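PDB 6BDE: 2,4-dihydroxyhept-2-ene-1,7-dioic acid aldolase from Kordia algicida OT-1, which binds heme through its iron and, as an H-NOX protein, probably senses nitric oxide or oxygen. Local coordinates for residues 85-97 against 145-157. The protein carries 1 engineered substitution. Residues are numbered along the deposited sequence; the frame is centred on the assembly and turned at random.
Sequences LLATYKDPIEMLA and GLMNKTFEHFNSS. With HEM (protoporphyrin IX containing Fe), chain B.
With CG of F154 opposite its own carbonyl carbon (chi1 -68°) and CG of F151 set likewise (chi1 -79°), the two rings receive P92 between them. P92 CB lies over a face of the F151 ring, a CH-pi contact 3.9 Å from the centroid, and also touches F154 CD1 at 3.6 Å. The F154 ring lies against the backbone turn 89-92: D91 N lies over one face, H153 ND1 over the other, and Y89 O meets the edge in plane, 3.3 Å from F154 CE2. M95 SD adds a Met-aromatic contact at the same ring's edge, 5.5 Å from the centroid. Shortening F154 to alanine is likely to open a gap beneath the turn, costing the M95 sulfur its aromatic contact and P92 one of its two rings. L86 CD2 lies over a face of the H153 imidazole, a CH-pi contact 3.6 Å from the centroid, while I93 CD1 meets the F151 edge. L96 CD1 reaches F151 CE2 at 3.6 Å, and L96 CD2 touches both T150 OG1 and the heme methyl CMC. T150 OG1 hydrogen-bonds to L146 O (2.7 Å), which T150 N approaches from the opposite face. Helix 92-96 packs at 143° to helix 145-153, just beyond the heme edge, with F151 and M147 resting on strand 171-178, I93 and L96 on strand 128-134, M95 on helix 99-110, and T150 and H153 on helix 63-81.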
ATOM      1  N   LEU A  85      11.767  10.384   8.389  1.00 51.84           N
ATOM      2  CA  LEU A  85      12.088   9.608   7.195  1.00 56.18           C
ATOM      3  C   LEU A  85      11.426  10.207   5.960  1.00 58.55           C
ATOM      4  O   LEU A  85      12.007  10.195   4.868  1.00 54.26           O
ATOM      5  CB  LEU A  85      11.662   8.152   7.392  1.00 60.35           C
ATOM      6  CG  LEU A  85      11.943   7.151   6.268  1.00 66.87           C
ATOM      7  CD1 LEU A  85      13.435   6.904   6.129  1.00 65.96           C
ATOM      8  CD2 LEU A  85      11.214   5.844   6.533  1.00 67.66           C
ATOM      9  N   LEU A  86      10.216  10.749   6.117  1.00 55.84           N
ATOM     10  CA  LEU A  86       9.537  11.388   4.995  1.00 55.56           C
ATOM     11  C   LEU A  86      10.184  12.723   4.645  1.00 53.97           C
ATOM     12  O   LEU A  86      10.296  13.074   3.465  1.00 56.11           O
ATOM     13  CB  LEU A  86       8.055  11.574   5.325  1.00 60.09           C
ATOM     14  CG  LEU A  86       7.157  12.205   4.260  1.00 62.70           C
ATOM     15  CD1 LEU A  86       7.202  11.405   2.971  1.00 59.06           C
ATOM     16  CD2 LEU A  86       5.731  12.318   4.773  1.00 59.13           C
ATOM     17  N   ALA A  87      10.621  13.478   5.657  1.00 55.66           N
ATOM     18  CA  ALA A  87      11.274  14.761   5.427  1.00 55.48           C
ATOM     19  C   ALA A  87      12.634  14.620   4.756  1.00 56.86           C
ATOM     20  O   ALA A  87      13.203  15.632   4.335  1.00 60.91           O
ATOM     21  CB  ALA A  87      11.428  15.517   6.748  1.00 60.11           C
ATOM     22  N   THR A  88      13.167  13.400   4.659  1.00 56.59           N
ATOM     23  CA  THR A  88      14.419  13.190   3.942  1.00 59.32           C
ATOM     24  C   THR A  88      14.291  13.580   2.474  1.00 53.26           C
ATOM     25  O   THR A  88      15.248  14.085   1.876  1.00 59.34           O
ATOM     26  CB  THR A  88      14.852  11.725   4.083  1.00 63.29           C
ATOM     27  OG1 THR A  88      15.492  11.534   5.351  1.00 73.77           O
ATOM     28  CG2 THR A  88      15.809  11.308   2.969  1.00 64.99           C
ATOM     29  N   TYR A  89      13.111  13.396   1.892  1.00 47.91           N
ATOM     30  CA  TYR A  89      12.901  13.596   0.467  1.00 47.62           C
ATOM     31  C   TYR A  89      12.206  14.925   0.193  1.00 49.98           C
ATOM     32  O   TYR A  89      11.396  15.404   0.989  1.00 48.74           O
ATOM     33  CB  TYR A  89      12.082  12.446  -0.117  1.00 44.50           C
ATOM     34  CG  TYR A  89      12.748  11.107   0.083  1.00 47.70           C
ATOM     35  CD1 TYR A  89      13.735  10.667  -0.786  1.00 54.02           C
ATOM     36  CD2 TYR A  89      12.409  10.296   1.158  1.00 45.65           C
ATOM     37  CE1 TYR A  89      14.355   9.450  -0.602  1.00 50.58           C
ATOM     38  CE2 TYR A  89      13.025   9.076   1.352  1.00 41.45           C
ATOM     39  CZ  TYR A  89      13.997   8.658   0.468  1.00 51.78           C
ATOM     40  OH  TYR A  89      14.612   7.444   0.659  1.00 47.05           O
ATOM     41  N   LYS A  90      12.543  15.516  -0.952  1.00 46.28           N
ATOM     42  CA  LYS A  90      11.931  16.752  -1.414  1.00 48.28           C
ATOM     43  C   LYS A  90      11.230  16.591  -2.754  1.00 51.56           C
ATOM     44  O   LYS A  90      10.628  17.554  -3.243  1.00 51.52           O
ATOM     45  CB  LYS A  90      12.983  17.867  -1.522  1.00 60.49           C
ATOM     46  CG  LYS A  90      13.303  18.579  -0.212  1.00 69.74           C
ATOM     47  CD  LYS A  90      14.199  17.740   0.686  1.00 79.35           C
ATOM     48  CE  LYS A  90      14.252  18.307   2.095  1.00 90.01           C
ATOM     49  NZ  LYS A  90      14.779  17.313   3.068  1.00 93.36           N
ATOM     50  N   ASP A  91      11.290  15.404  -3.361  1.00 47.03           N
ATOM     51  CA  ASP A  91      10.735  15.160  -4.681  1.00 47.80           C
ATOM     52  C   ASP A  91      10.025  13.810  -4.665  1.00 45.88           C
ATOM     53  O   ASP A  91      10.574  12.831  -4.127  1.00 45.31           O
ATOM     54  CB  ASP A  91      11.834  15.182  -5.749  1.00 53.44           C
ATOM     55  CG  ASP A  91      11.303  14.909  -7.139  1.00 60.79           C
ATOM     56  OD1 ASP A  91      10.812  15.858  -7.787  1.00 55.25           O
ATOM     57  OD2 ASP A  91      11.380  13.746  -7.586  1.00 57.82           O
ATOM     58  N   PRO A  92       8.820  13.717  -5.235  1.00 40.17           N
ATOM     59  CA  PRO A  92       8.093  12.439  -5.187  1.00 42.54           C
ATOM     60  C   PRO A  92       8.724  11.350  -6.036  1.00 37.85           C
ATOM     61  O   PRO A  92       8.658  10.174  -5.657  1.00 37.68           O
ATOM     62  CB  PRO A  92       6.694  12.812  -5.696  1.00 37.69           C
ATOM     63  CG  PRO A  92       6.920  14.011  -6.554  1.00 36.66           C
ATOM     64  CD  PRO A  92       8.049  14.772  -5.918  1.00 44.77           C
ATOM     65  N   ILE A  93       9.329  11.699  -7.172  1.00 40.45           N
ATOM     66  CA  ILE A  93       9.962  10.689  -8.014  1.00 36.16           C
ATOM     67  C   ILE A  93      11.194  10.114  -7.322  1.00 37.91           C
ATOM     68  O   ILE A  93      11.431   8.900  -7.353  1.00 38.04           O
ATOM     69  CB  ILE A  93      10.306  11.283  -9.392  1.00 41.34           C
ATOM     70  CG1 ILE A  93       9.030  11.532 -10.199  1.00 44.85           C
ATOM     71  CG2 ILE A  93      11.251  10.365 -10.156  1.00 41.11           C
ATOM     72  CD1 ILE A  93       8.283  10.270 -10.563  1.00 39.74           C
ATOM     73  N   GLU A  94      11.989  10.972  -6.679  1.00 38.76           N
ATOM     74  CA  GLU A  94      13.185  10.498  -5.988  1.00 39.97           C
ATOM     75  C   GLU A  94      12.826   9.588  -4.820  1.00 41.70           C
ATOM     76  O   GLU A  94      13.520   8.597  -4.559  1.00 42.37           O
ATOM     77  CB  GLU A  94      14.016  11.687  -5.506  1.00 47.57           C
ATOM     78  CG  GLU A  94      15.462  11.341  -5.182  1.00 55.55           C
ATOM     79  CD  GLU A  94      16.265  10.984  -6.418  1.00 59.48           C
ATOM     80  OE1 GLU A  94      16.366  11.833  -7.329  1.00 68.56           O
ATOM     81  OE2 GLU A  94      16.795   9.855  -6.478  1.00 67.72           O
ATOM     82  N   MET A  95      11.744   9.906  -4.106  1.00 37.25           N
ATOM     83  CA  MET A  95      11.331   9.073  -2.981  1.00 40.51           C
ATOM     84  C   MET A  95      10.860   7.701  -3.451  1.00 36.07           C
ATOM     85  O   MET A  95      11.219   6.678  -2.854  1.00 36.41           O
ATOM     86  CB  MET A  95      10.233   9.775  -2.183  1.00 40.50           C
ATOM     87  CG  MET A  95       9.548   8.889  -1.156  1.00 39.48           C
ATOM     88  SD  MET A  95       8.491   9.805  -0.017  1.00 42.32           S
ATOM     89  CE  MET A  95       7.614   8.462   0.777  1.00 47.22           C
ATOM     90  N   LEU A  96      10.060   7.657  -4.519  1.00 33.34           N
ATOM     91  CA  LEU A  96       9.577   6.378  -5.028  1.00 31.88           C
ATOM     92  C   LEU A  96      10.712   5.532  -5.589  1.00 32.55           C
ATOM     93  O   LEU A  96      10.679   4.301  -5.478  1.00 35.73           O
ATOM     94  CB  LEU A  96       8.500   6.607  -6.089  1.00 31.74           C
ATOM     95  CG  LEU A  96       7.198   7.243  -5.595  1.00 33.36           C
ATOM     96  CD1 LEU A  96       6.169   7.302  -6.713  1.00 34.31           C
ATOM     97  CD2 LEU A  96       6.648   6.485  -4.395  1.00 31.93           C
ATOM     98  N   ALA A  97      11.723   6.162  -6.187  1.00 31.59           N
ATOM     99  CA  ALA A  97      12.899   5.425  -6.633  1.00 37.65           C
ATOM    100  C   ALA A  97      13.803   5.013  -5.479  1.00 37.24           C
ATOM    101  O   ALA A  97      14.815   4.344  -5.716  1.00 37.81           O
ATOM    102  CB  ALA A  97      13.691   6.256  -7.642  1.00 36.95           C
ATOM    103  N   GLY A 145      -1.901   3.360  -3.985  1.00 29.30           N
ATOM    104  CA  GLY A 145      -2.456   4.361  -3.090  1.00 28.55           C
ATOM    105  C   GLY A 145      -1.383   5.124  -2.336  1.00 29.65           C
ATOM    106  O   GLY A 145      -1.515   6.328  -2.101  1.00 30.14           O
ATOM    107  N   LEU A 146      -0.308   4.434  -1.947  1.00 28.76           N
ATOM    108  CA  LEU A 146       0.812   5.117  -1.310  1.00 32.26           C
ATOM    109  C   LEU A 146       1.521   6.041  -2.293  1.00 34.18           C
ATOM    110  O   LEU A 146       1.986   7.122  -1.912  1.00 31.86           O
ATOM    111  CB  LEU A 146       1.791   4.093  -0.731  1.00 31.41           C
ATOM    112  CG  LEU A 146       1.323   3.333   0.513  1.00 26.92           C
ATOM    113  CD1 LEU A 146       2.169   2.091   0.736  1.00 28.89           C
ATOM    114  CD2 LEU A 146       1.365   4.232   1.735  1.00 34.66           C
ATOM    115  N   MET A 147       1.613   5.631  -3.562  1.00 30.72           N
ATOM    116  CA  MET A 147       2.213   6.492  -4.575  1.00 27.18           C
ATOM    117  C   MET A 147       1.358   7.727  -4.828  1.00 27.10           C
ATOM    118  O   MET A 147       1.889   8.832  -4.995  1.00 32.20           O
ATOM    119  CB  MET A 147       2.419   5.716  -5.875  1.00 30.40           C
ATOM    120  CG  MET A 147       3.494   4.642  -5.821  1.00 29.00           C
ATOM    121  SD  MET A 147       3.653   3.831  -7.424  1.00 32.74           S
ATOM    122  CE  MET A 147       4.878   2.575  -7.074  1.00 27.67           C
ATOM    123  N   ASN A 148       0.032   7.556  -4.871  1.00 29.71           N
ATOM    124  CA  ASN A 148      -0.866   8.693  -5.057  1.00 33.25           C
ATOM    125  C   ASN A 148      -0.635   9.756  -3.990  1.00 36.56           C
ATOM    126  O   ASN A 148      -0.530  10.950  -4.294  1.00 36.09           O
ATOM    127  CB  ASN A 148      -2.323   8.226  -5.027  1.00 30.68           C
ATOM    128  CG  ASN A 148      -2.737   7.508  -6.295  1.00 32.82           C
ATOM    129  OD1 ASN A 148      -2.018   7.517  -7.294  1.00 36.30           O
ATOM    130  ND2 ASN A 148      -3.909   6.883  -6.262  1.00 32.88           N
ATOM    131  N   LYS A 149      -0.551   9.333  -2.728  1.00 31.34           N
ATOM    132  CA  LYS A 149      -0.368  10.272  -1.630  1.00 34.87           C
ATOM    133  C   LYS A 149       1.060  10.785  -1.525  1.00 36.50           C
ATOM    134  O   LYS A 149       1.281  11.841  -0.920  1.00 36.75           O
ATOM    135  CB  LYS A 149      -0.789   9.623  -0.311  1.00 35.34           C
ATOM    136  CG  LYS A 149      -2.290   9.427  -0.181  1.00 33.89           C
ATOM    137  CD  LYS A 149      -3.013  10.764  -0.202  1.00 36.37           C
ATOM    138  CE  LYS A 149      -4.519  10.580  -0.151  1.00 34.97           C
ATOM    139  NZ  LYS A 149      -5.233  11.885  -0.061  1.00 38.87           N
ATOM    140  N   THR A 150       2.032  10.065  -2.090  1.00 35.28           N
ATOM    141  CA  THR A 150       3.393  10.588  -2.160  1.00 36.30           C
ATOM    142  C   THR A 150       3.440  11.842  -3.023  1.00 38.60           C
ATOM    143  O   THR A 150       4.059  12.847  -2.652  1.00 39.65           O
ATOM    144  CB  THR A 150       4.340   9.520  -2.710  1.00 31.73           C
ATOM    145  OG1 THR A 150       4.381   8.407  -1.809  1.00 32.57           O
ATOM    146  CG2 THR A 150       5.746  10.085  -2.877  1.00 39.34           C
ATOM    147  N   PHE A 151       2.777  11.803  -4.181  1.00 36.03           N
ATOM    148  CA  PHE A 151       2.718  12.982  -5.038  1.00 35.52           C
ATOM    149  C   PHE A 151       1.891  14.089  -4.395  1.00 36.14           C
ATOM    150  O   PHE A 151       2.240  15.271  -4.502  1.00 40.02           O
ATOM    151  CB  PHE A 151       2.151  12.605  -6.405  1.00 36.67           C
ATOM    152  CG  PHE A 151       3.151  11.942  -7.305  1.00 36.55           C
ATOM    153  CD1 PHE A 151       3.989  12.700  -8.103  1.00 39.52           C
ATOM    154  CD2 PHE A 151       3.263  10.561  -7.342  1.00 33.41           C
ATOM    155  CE1 PHE A 151       4.918  12.096  -8.925  1.00 47.02           C
ATOM    156  CE2 PHE A 151       4.190   9.952  -8.164  1.00 37.51           C
ATOM    157  CZ  PHE A 151       5.019  10.721  -8.956  1.00 38.87           C
ATOM    158  N   GLU A 152       0.799  13.724  -3.719  1.00 35.73           N
ATOM    159  CA  GLU A 152      -0.018  14.722  -3.037  1.00 38.45           C
ATOM    160  C   GLU A 152       0.755  15.386  -1.905  1.00 37.71           C
ATOM    161  O   GLU A 152       0.581  16.582  -1.640  1.00 42.09           O
ATOM    162  CB  GLU A 152      -1.299  14.079  -2.504  1.00 36.66           C
ATOM    163  CG  GLU A 152      -2.211  15.048  -1.764  1.00 42.70           C
ATOM    164  CD  GLU A 152      -3.649  14.577  -1.708  1.00 52.50           C
ATOM    165  OE1 GLU A 152      -4.452  15.206  -0.986  1.00 52.15           O
ATOM    166  OE2 GLU A 152      -3.976  13.576  -2.380  1.00 48.41           O
ATOM    167  N   HIS A 153       1.615  14.623  -1.224  1.00 42.39           N
ATOM    168  CA  HIS A 153       2.404  15.184  -0.131  1.00 41.90           C
ATOM    169  C   HIS A 153       3.328  16.291  -0.627  1.00 44.75           C
ATOM    170  O   HIS A 153       3.551  17.284   0.075  1.00 48.58           O
ATOM    171  CB  HIS A 153       3.209  14.080   0.555  1.00 47.45           C
ATOM    172  CG  HIS A 153       4.101  14.576   1.650  1.00 50.47           C
ATOM    173  ND1 HIS A 153       5.474  14.595   1.540  1.00 56.09           N
ATOM    174  CD2 HIS A 153       3.814  15.074   2.876  1.00 54.53           C
ATOM    175  CE1 HIS A 153       5.995  15.084   2.651  1.00 54.74           C
ATOM    176  NE2 HIS A 153       5.010  15.382   3.478  1.00 60.26           N
ATOM    177  N   PHE A 154       3.870  16.140  -1.835  1.00 44.17           N
ATOM    178  CA  PHE A 154       4.749  17.138  -2.429  1.00 44.40           C
ATOM    179  C   PHE A 154       4.000  18.123  -3.321  1.00 52.46           C
ATOM    180  O   PHE A 154       4.618  18.751  -4.189  1.00 52.53           O
ATOM    181  CB  PHE A 154       5.865  16.449  -3.218  1.00 49.12           C
ATOM    182  CG  PHE A 154       6.836  15.693  -2.356  1.00 46.43           C
ATOM    183  CD1 PHE A 154       6.891  14.309  -2.397  1.00 40.97           C
ATOM    184  CD2 PHE A 154       7.690  16.366  -1.499  1.00 51.92           C
ATOM    185  CE1 PHE A 154       7.783  13.611  -1.602  1.00 46.44           C
ATOM    186  CE2 PHE A 154       8.584  15.675  -0.702  1.00 51.78           C
ATOM    187  CZ  PHE A 154       8.629  14.296  -0.754  1.00 48.49           C
ATOM    188  N   ASN A 155       2.690  18.270  -3.120  1.00 43.07           N
ATOM    189  CA  ASN A 155       1.858  19.199  -3.888  1.00 46.99           C
ATOM    190  C   ASN A 155       1.991  18.945  -5.388  1.00 47.77           C
ATOM    191  O   ASN A 155       2.156  19.865  -6.192  1.00 50.54           O
ATOM    192  CB  ASN A 155       2.196  20.650  -3.541  1.00 52.64           C
ATOM    193  CG  ASN A 155       2.065  20.937  -2.059  1.00 66.99           C
ATOM    194  OD1 ASN A 155       1.101  20.519  -1.417  1.00 71.00           O
ATOM    195  ND2 ASN A 155       3.042  21.646  -1.504  1.00 75.61           N
ATOM    196  N   SER A 156       1.913  17.670  -5.762  1.00 47.72           N
ATOM    197  CA  SER A 156       2.050  17.251  -7.148  1.00 44.44           C
ATOM    198  C   SER A 156       1.034  16.153  -7.430  1.00 44.32           C
ATOM    199  O   SER A 156       0.274  15.736  -6.550  1.00 45.37           O
ATOM    200  CB  SER A 156       3.479  16.778  -7.443  1.00 59.13           C
ATOM    201  OG  SER A 156       3.624  16.401  -8.799  1.00 65.83           O
ATOM    202  N   SER A 157       1.022  15.687  -8.676  1.00 41.03           N
ATOM    203  CA  SER A 157       0.153  14.597  -9.089  1.00 43.27           C
ATOM    204  C   SER A 157       0.813  13.871 -10.250  1.00 40.37           C
ATOM    205  O   SER A 157       1.702  14.407 -10.915  1.00 42.09           O
ATOM    206  CB  SER A 157      -1.239  15.102  -9.484  1.00 45.15           C
ATOM    207  OG  SER A 157      -1.180  15.890 -10.660  1.00 44.28           O
TER
HETATM  208  CHA HEM B 201       4.336  -3.397   3.113  1.00 38.91           C
HETATM  209  CHB HEM B 201       6.464   0.577   6.141  1.00 36.41           C
HETATM  210  CHC HEM B 201       6.823   3.802   1.686  1.00 37.90           C
HETATM  211  CHD HEM B 201       4.459  -0.094  -1.307  1.00 31.59           C
HETATM  212  C1A HEM B 201       4.989  -2.215   4.153  1.00 35.01           C
HETATM  213  C2A HEM B 201       4.775  -2.633   5.487  1.00 39.84           C
HETATM  214  C3A HEM B 201       5.302  -1.653   6.226  1.00 38.67           C
HETATM  215  C4A HEM B 201       5.783  -0.721   5.286  1.00 36.53           C
HETATM  216  CMA HEM B 201       5.372  -1.567   7.750  1.00 39.23           C
HETATM  217  CAA HEM B 201       4.123  -3.925   5.977  1.00 32.68           C
HETATM  218  CBA HEM B 201       5.217  -4.991   6.095  1.00 36.99           C
HETATM  219  CGA HEM B 201       4.676  -6.279   6.709  1.00 38.82           C
HETATM  220  O1A HEM B 201       5.474  -7.189   7.060  1.00 40.13           O
HETATM  221  O2A HEM B 201       3.437  -6.436   6.868  1.00 40.66           O
HETATM  222  C1B HEM B 201       6.633   1.750   4.986  1.00 36.52           C
HETATM  223  C2B HEM B 201       6.938   3.194   5.432  1.00 36.40           C
HETATM  224  C3B HEM B 201       7.016   3.968   4.237  1.00 39.00           C
HETATM  225  C4B HEM B 201       6.767   2.985   3.131  1.00 35.51           C
HETATM  226  CMB HEM B 201       7.127   3.684   6.868  1.00 46.72           C
HETATM  227  CAB HEM B 201       7.308   5.457   4.090  1.00 38.06           C
HETATM  228  CBB HEM B 201       8.414   5.976   4.581  1.00 53.14           C
HETATM  229  C1C HEM B 201       6.060   2.696   0.624  1.00 34.91           C
HETATM  230  C2C HEM B 201       5.668   3.343  -0.569  1.00 32.73           C
HETATM  231  C3C HEM B 201       5.086   2.378  -1.301  1.00 33.14           C
HETATM  232  C4C HEM B 201       5.174   1.221  -0.503  1.00 31.83           C
HETATM  233  CMC HEM B 201       5.864   4.810  -0.944  1.00 35.05           C
HETATM  234  CAC HEM B 201       4.478   2.502  -2.694  1.00 43.12           C
HETATM  235  CBC HEM B 201       5.146   2.059  -3.737  1.00 46.74           C
HETATM  236  C1D HEM B 201       4.303  -1.220  -0.078  1.00 30.76           C
HETATM  237  C2D HEM B 201       3.376  -2.322  -0.532  1.00 29.79           C
HETATM  238  C3D HEM B 201       3.304  -3.213   0.573  1.00 27.82           C
HETATM  239  C4D HEM B 201       4.200  -2.605   1.675  1.00 30.76           C
HETATM  240  CMD HEM B 201       2.681  -2.469  -1.883  1.00 30.63           C
HETATM  241  CAD HEM B 201       2.500  -4.511   0.645  1.00 30.61           C
HETATM  242  CBD HEM B 201       3.417  -5.717   0.819  1.00 32.71           C
HETATM  243  CGD HEM B 201       3.671  -6.350  -0.544  1.00 32.24           C
HETATM  244  O1D HEM B 201       3.347  -5.727  -1.589  1.00 30.69           O
HETATM  245  O2D HEM B 201       4.207  -7.486  -0.616  1.00 30.75           O
HETATM  246  NA  HEM B 201       5.566  -0.962   3.920  1.00 35.39           N
HETATM  247  NB  HEM B 201       6.435   1.575   3.468  1.00 37.45           N
HETATM  248  NC  HEM B 201       5.726   1.347   0.781  1.00 33.52           N
HETATM  249  ND  HEM B 201       4.826  -1.241   1.316  1.00 32.89           N
HETATM  250 FE   HEM B 201       6.127   0.004   2.234  1.00 33.46          FE